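PDB 6JPK: aspartate aminotransferase, cytoplasmic from Schizosaccharomyces pombe 972h-, which catalyses the pyridoxal 5'-phosphate-dependent transfer of the amino group from L-aspartate to 2-oxoglutarate, giving oxaloacetate and L-glutamate. Local coordinates for residues K81-V86 with T264-Y269; F113-F118 with F248-F253. The protein carries 1 engineered substitution. All coordinates share one frame; numbering follows the deposited sequence.

Overall arrangement
Both contacts dock a helix on the mixed sheet of this fold type I aminotransferase. Their strands, 247-252 and 264-270, follow each other in the chain and lie side by side, antiparallel, in that sheet. The helices cover opposite faces: helix 77-87 lies over H268 and C266, helix 107-127 over F248 and C250. The contact centres are about 10 Å apart. Along the chain, contact 2 is nested inside the loop closed by contact 1. The two are joined: H268 N lies 2.8 Å from V249 O, a probable backbone hydrogen bond, and M267 SD packs on A115. Strand 247-252 ends at a phosphate ion that probably occupies the pocket for the cofactor's phosphate group, as in relatives.

Contact 1. Residues K81-V86 with T264-Y269; sequences KAAAEV and TGCMHY
H268 and C266 of strand 264-270 receive two alanines of helix 77-87, A83 and A84. This helix lies on one face of the large mixed sheet of the fold type I aminotransferase. It crosses the strand at 71°, and the short axes pass 9.2 Å apart. The apolar part is small. A83 CB meets C266 CB at 4.2 Å. A84 CB sits 3.7 Å from H268 CE1, the carbon between the two ring nitrogens. The same CE1 also comes to 3.7 Å from A84 N, so the imidazole abuts the helix backbone obliquely. The ring is set there by chi1 (-50°), with CG anti to the carbonyl carbon, and CE1 leads toward the helix. No hydrogen bond passes directly between the two segments. The polar links go through neighbours instead. H268 ND1 is bonded to S102 OG, on strand 100-106, and NE2 to Q251 OE1, on strand 247-252. The amide of Q251 reaches on through its NE2 to A83 O. With both nitrogens engaged, the buried ring is fixed in rotation. The Q251 amide oxygen at NE2 is consistent with a proton on that nitrogen, and the imidazole is linked to A83 O through Q251.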
loop_
_atom_site.group_PDB
_atom_site.type_symbol
_atom_site.label_atom_id
_atom_site.label_comp_id
_atom_site.label_asym_id
_atom_site.label_seq_id
_atom_site.Cartn_x
_atom_site.Cartn_y
_atom_site.Cartn_z
ATOM N N LYS A 81 -7.492 -6.131 15.652
ATOM C CA LYS A 81 -7.942 -7.068 16.678
ATOM C C LYS A 81 -9.083 -7.940 16.160
ATOM O O LYS A 81 -9.068 -9.162 16.337
ATOM C CB LYS A 81 -8.365 -6.325 17.946
ATOM C CG LYS A 81 -8.707 -7.263 19.122
ATOM C CD LYS A 81 -9.216 -6.483 20.326
ATOM C CE LYS A 81 -9.581 -7.399 21.490
ATOM N NZ LYS A 81 -10.336 -6.651 22.543
ATOM N N ALA A 82 -10.086 -7.326 15.516
ATOM C CA ALA A 82 -11.230 -8.084 15.001
ATOM C C ALA A 82 -10.823 -9.043 13.883
ATOM O O ALA A 82 -11.388 -10.138 13.762
ATOM C CB ALA A 82 -12.306 -7.124 14.494
ATOM N N ALA A 83 -9.865 -8.642 13.041
ATOM C CA ALA A 83 -9.418 -9.515 11.962
ATOM C C ALA A 83 -8.796 -10.794 12.510
ATOM O O ALA A 83 -9.013 -11.886 11.967
ATOM C CB ALA A 83 -8.415 -8.778 11.074
ATOM N N ALA A 84 -8.009 -10.671 13.585
ATOM C CA ALA A 84 -7.445 -11.843 14.245
ATOM C C ALA A 84 -8.530 -12.681 14.914
ATOM O O ALA A 84 -8.479 -13.919 14.881
ATOM C CB ALA A 84 -6.404 -11.405 15.274
ATOM N N GLU A 85 -9.502 -12.030 15.556
ATOM C CA GLU A 85 -10.539 -12.783 16.252
ATOM C C GLU A 85 -11.337 -13.662 15.291
ATOM O O GLU A 85 -11.658 -14.812 15.619
ATOM C CB GLU A 85 -11.469 -11.829 17.015
ATOM C CG GLU A 85 -10.785 -11.193 18.218
ATOM C CD GLU A 85 -11.633 -10.146 18.941
ATOM O OE1 GLU A 85 -11.513 -10.051 20.185
ATOM O OE2 GLU A 85 -12.403 -9.414 18.276
ATOM N N VAL A 86 -11.652 -13.153 14.093
ATOM C CA VAL A 86 -12.497 -13.948 13.199
ATOM C C VAL A 86 -11.724 -15.153 12.646
ATOM O O VAL A 86 -12.330 -16.184 12.322
ATOM C CB VAL A 86 -13.097 -13.071 12.078
ATOM C CG1 VAL A 86 -12.033 -12.646 11.071
ATOM C CG2 VAL A 86 -14.263 -13.806 11.365
ATOM N N THR A 264 -7.810 -4.142 1.787
ATOM C CA THR A 264 -7.992 -4.407 3.214
ATOM C C THR A 264 -7.505 -5.821 3.541
ATOM O O THR A 264 -8.099 -6.815 3.098
ATOM C CB THR A 264 -9.454 -4.213 3.611
ATOM O OG1 THR A 264 -9.885 -2.906 3.203
ATOM C CG2 THR A 264 -9.630 -4.344 5.114
ATOM N N GLY A 265 -6.432 -5.905 4.324
ATOM C CA GLY A 265 -5.846 -7.172 4.708
ATOM C C GLY A 265 -5.097 -7.025 6.010
ATOM O O GLY A 265 -5.002 -5.935 6.582
ATOM N N CYS A 266 -4.555 -8.145 6.484
ATOM C CA CYS A 266 -3.821 -8.141 7.739
ATOM C C CYS A 266 -2.801 -9.270 7.734
ATOM O O CYS A 266 -3.110 -10.378 7.290
ATOM C CB CYS A 266 -4.781 -8.294 8.925
ATOM S SG CYS A 266 -4.088 -7.704 10.477
ATOM N N MET A 267 -1.583 -8.984 8.205
ATOM C CA MET A 267 -0.591 -10.025 8.446
ATOM C C MET A 267 -0.556 -10.314 9.938
ATOM O O MET A 267 -0.611 -9.391 10.756
ATOM C CB MET A 267 0.809 -9.613 7.961
ATOM C CG MET A 267 1.816 -10.778 7.865
ATOM S SD MET A 267 3.367 -10.540 8.797
ATOM C CE MET A 267 2.841 -10.824 10.470
ATOM N N HIS A 268 -0.467 -11.597 10.294
ATOM C CA HIS A 268 -0.422 -12.001 11.697
ATOM C C HIS A 268 0.765 -12.920 11.929
ATOM O O HIS A 268 1.015 -13.832 11.134
ATOM C CB HIS A 268 -1.695 -12.742 12.145
ATOM C CG HIS A 268 -2.969 -12.036 11.798
ATOM N ND1 HIS A 268 -3.579 -11.143 12.652
ATOM C CD2 HIS A 268 -3.754 -12.103 10.696
ATOM C CE1 HIS A 268 -4.679 -10.678 12.085
ATOM N NE2 HIS A 268 -4.811 -11.249 10.900
ATOM N N TYR A 269 1.488 -12.671 13.018
ATOM C CA TYR A 269 2.451 -13.614 13.574
ATOM C C TYR A 269 1.884 -14.119 14.886
ATOM O O TYR A 269 1.571 -13.320 15.781
ATOM C CB TYR A 269 3.820 -12.968 13.781
ATOM C CG TYR A 269 4.796 -13.805 14.596
ATOM C CD1 TYR A 269 5.348 -14.973 14.079
ATOM C CD2 TYR A 269 5.166 -13.416 15.878
ATOM C CE1 TYR A 269 6.246 -15.733 14.825
ATOM C CE2 TYR A 269 6.053 -14.166 16.636
ATOM C CZ TYR A 269 6.595 -15.326 16.106
ATOM O OH TYR A 269 7.490 -16.071 16.852
#

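Contact 2. Residues F113-F118 with F248-F253; sequences FLAASF and FVCQSF. With PO4 (phosphate ion), chain C.
F118 and F248 bring their rings rim to rim where helix 107-127 packs on the mixed sheet of the fold type I aminotransferase domain. This is the tight end. F118 CD2 lies 3.7 Å from F248 CZ, and F118 CE2 comes in at the edge of the F248 ring, in its plane. The ring planes meet at 46° with centroids 5.9 Å apart. F118 reaches there with CG anti to its N (chi1 175°). Its ring also meets F6 of the second subunit and stacks with F122. Replacing F118 with an alanine would probably open a gap beside F248 and take away a ring that F6 of the second subunit meets. One helical turn back, A115 CB rests on C250 SG at 3.9 Å. The far side of the helix is looser. F113 points away from the strand; F113 and S117 are partly exposed and touch L148. S117 OG gives a 2.8 Å hydrogen bond to F113 O. Beyond C250 the strand reaches a phosphate ion that probably marks the place of the cofactor's phosphate group. S107, G108, T109 and R263 of the same chain, and Y70 of the second subunit, bind it. S252 OG donates to phosphate O2 at 2.6 Å.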
loop_
_atom_site.group_PDB
_atom_site.type_symbol
_atom_site.label_atom_id
_atom_site.label_comp_id
_atom_site.label_asym_id
_atom_site.label_seq_id
_atom_site.Cartn_x
_atom_site.Cartn_y
_atom_site.Cartn_z
ATOM N N PHE A 113 3.854 -9.655 1.456
ATOM C CA PHE A 113 5.106 -8.917 1.337
ATOM C C PHE A 113 5.711 -8.665 2.709
ATOM O O PHE A 113 6.924 -8.830 2.908
ATOM C CB PHE A 113 4.882 -7.600 0.590
ATOM C CG PHE A 113 6.123 -6.758 0.475
ATOM C CD1 PHE A 113 6.378 -5.746 1.390
ATOM C CD2 PHE A 113 7.050 -7.001 -0.525
ATOM C CE1 PHE A 113 7.534 -4.978 1.304
ATOM C CE2 PHE A 113 8.201 -6.238 -0.626
ATOM C CZ PHE A 113 8.448 -5.224 0.287
ATOM N N LEU A 114 4.871 -8.301 3.681
ATOM C CA LEU A 114 5.352 -8.089 5.045
ATOM C C LEU A 114 5.965 -9.359 5.617
ATOM O O LEU A 114 7.071 -9.335 6.172
ATOM C CB LEU A 114 4.207 -7.631 5.948
ATOM C CG LEU A 114 4.047 -6.161 6.308
ATOM C CD1 LEU A 114 2.872 -6.021 7.278
ATOM C CD2 LEU A 114 5.335 -5.622 6.926
ATOM N N ALA A 115 5.231 -10.470 5.544
ATOM C CA ALA A 115 5.726 -11.705 6.130
ATOM C C ALA A 115 7.026 -12.130 5.471
ATOM O O ALA A 115 7.979 -12.522 6.153
ATOM C CB ALA A 115 4.670 -12.804 6.009
ATOM N N ALA A 116 7.091 -12.031 4.140
ATOM C CA ALA A 116 8.277 -12.481 3.420
ATOM C C ALA A 116 9.476 -11.587 3.713
ATOM O O ALA A 116 10.586 -12.091 3.900
ATOM C CB ALA A 116 8.000 -12.528 1.919
ATOM N N SER A 117 9.273 -10.262 3.748
ATOM C CA SER A 117 10.363 -9.358 4.120
ATOM C C SER A 117 10.889 -9.688 5.508
ATOM O O SER A 117 12.102 -9.829 5.709
ATOM C CB SER A 117 9.907 -7.898 4.081
ATOM O OG SER A 117 9.429 -7.541 2.804
ATOM N N PHE A 118 9.987 -9.827 6.480
ATOM C CA PHE A 118 10.424 -10.177 7.825
ATOM C C PHE A 118 11.159 -11.518 7.837
ATOM O O PHE A 118 12.246 -11.643 8.416
ATOM C CB PHE A 118 9.237 -10.225 8.793
ATOM C CG PHE A 118 9.638 -10.687 10.157
ATOM C CD1 PHE A 118 10.206 -9.804 11.053
ATOM C CD2 PHE A 118 9.531 -12.022 10.512
ATOM C CE1 PHE A 118 10.624 -10.231 12.304
ATOM C CE2 PHE A 118 9.944 -12.453 11.742
ATOM C CZ PHE A 118 10.500 -11.549 12.649
ATOM N N PHE A 248 2.884 -17.889 10.800
ATOM C CA PHE A 248 2.411 -16.652 10.180
ATOM C C PHE A 248 1.112 -16.876 9.424
ATOM O O PHE A 248 0.862 -17.965 8.892
ATOM C CB PHE A 248 3.429 -16.070 9.194
ATOM C CG PHE A 248 4.718 -15.645 9.832
ATOM C CD1 PHE A 248 5.686 -16.588 10.160
ATOM C CD2 PHE A 248 4.973 -14.298 10.087
ATOM C CE1 PHE A 248 6.889 -16.200 10.739
ATOM C CE2 PHE A 248 6.180 -13.900 10.657
ATOM C CZ PHE A 248 7.130 -14.854 10.998
ATOM N N VAL A 249 0.298 -15.824 9.352
ATOM C CA VAL A 249 -0.951 -15.850 8.594
ATOM C C VAL A 249 -1.056 -14.568 7.777
ATOM O O VAL A 249 -0.887 -13.472 8.321
ATOM C CB VAL A 249 -2.185 -15.994 9.507
ATOM C CG1 VAL A 249 -3.456 -16.079 8.658
ATOM C CG2 VAL A 249 -2.060 -17.203 10.433
ATOM N N CYS A 250 -1.355 -14.702 6.484
ATOM C CA CYS A 250 -1.623 -13.562 5.608
ATOM C C CYS A 250 -3.091 -13.596 5.193
ATOM O O CYS A 250 -3.528 -14.540 4.530
ATOM C CB CYS A 250 -0.716 -13.581 4.379
ATOM S SG CYS A 250 1.035 -13.696 4.788
ATOM N N GLN A 251 -3.837 -12.554 5.562
ATOM C CA GLN A 251 -5.294 -12.550 5.509
ATOM C C GLN A 251 -5.764 -11.433 4.597
ATOM O O GLN A 251 -5.275 -10.305 4.695
ATOM C CB GLN A 251 -5.871 -12.371 6.913
ATOM C CG GLN A 251 -7.368 -12.163 7.019
ATOM C CD GLN A 251 -7.764 -11.830 8.460
ATOM O OE1 GLN A 251 -7.002 -11.173 9.175
ATOM N NE2 GLN A 251 -8.924 -12.314 8.902
ATOM N N SER A 252 -6.699 -11.747 3.708
ATOM C CA SER A 252 -7.284 -10.770 2.806
ATOM C C SER A 252 -8.789 -10.706 3.021
ATOM O O SER A 252 -9.441 -11.740 3.211
ATOM C CB SER A 252 -6.990 -11.127 1.331
ATOM O OG SER A 252 -7.716 -10.297 0.445
ATOM N N PHE A 253 -9.337 -9.492 2.973
ATOM C CA PHE A 253 -10.779 -9.295 2.946
ATOM C C PHE A 253 -11.264 -8.892 1.560
ATOM O O PHE A 253 -12.413 -8.459 1.413
ATOM C CB PHE A 253 -11.203 -8.253 3.989
ATOM C CG PHE A 253 -10.993 -8.713 5.404
ATOM C CD1 PHE A 253 -9.768 -8.536 6.030
ATOM C CD2 PHE A 253 -12.007 -9.348 6.094
ATOM C CE1 PHE A 253 -9.561 -8.969 7.333
ATOM C CE2 PHE A 253 -11.806 -9.784 7.389
ATOM C CZ PHE A 253 -10.579 -9.598 8.007
HETATM P P PO4 C . -5.277 -9.310 -2.518
HETATM O O1 PO4 C . -3.897 -8.686 -2.563
HETATM O O2 PO4 C . -5.857 -9.274 -1.123
HETATM O O3 PO4 C . -6.160 -8.543 -3.480
HETATM O O4 PO4 C . -5.251 -10.757 -2.951
#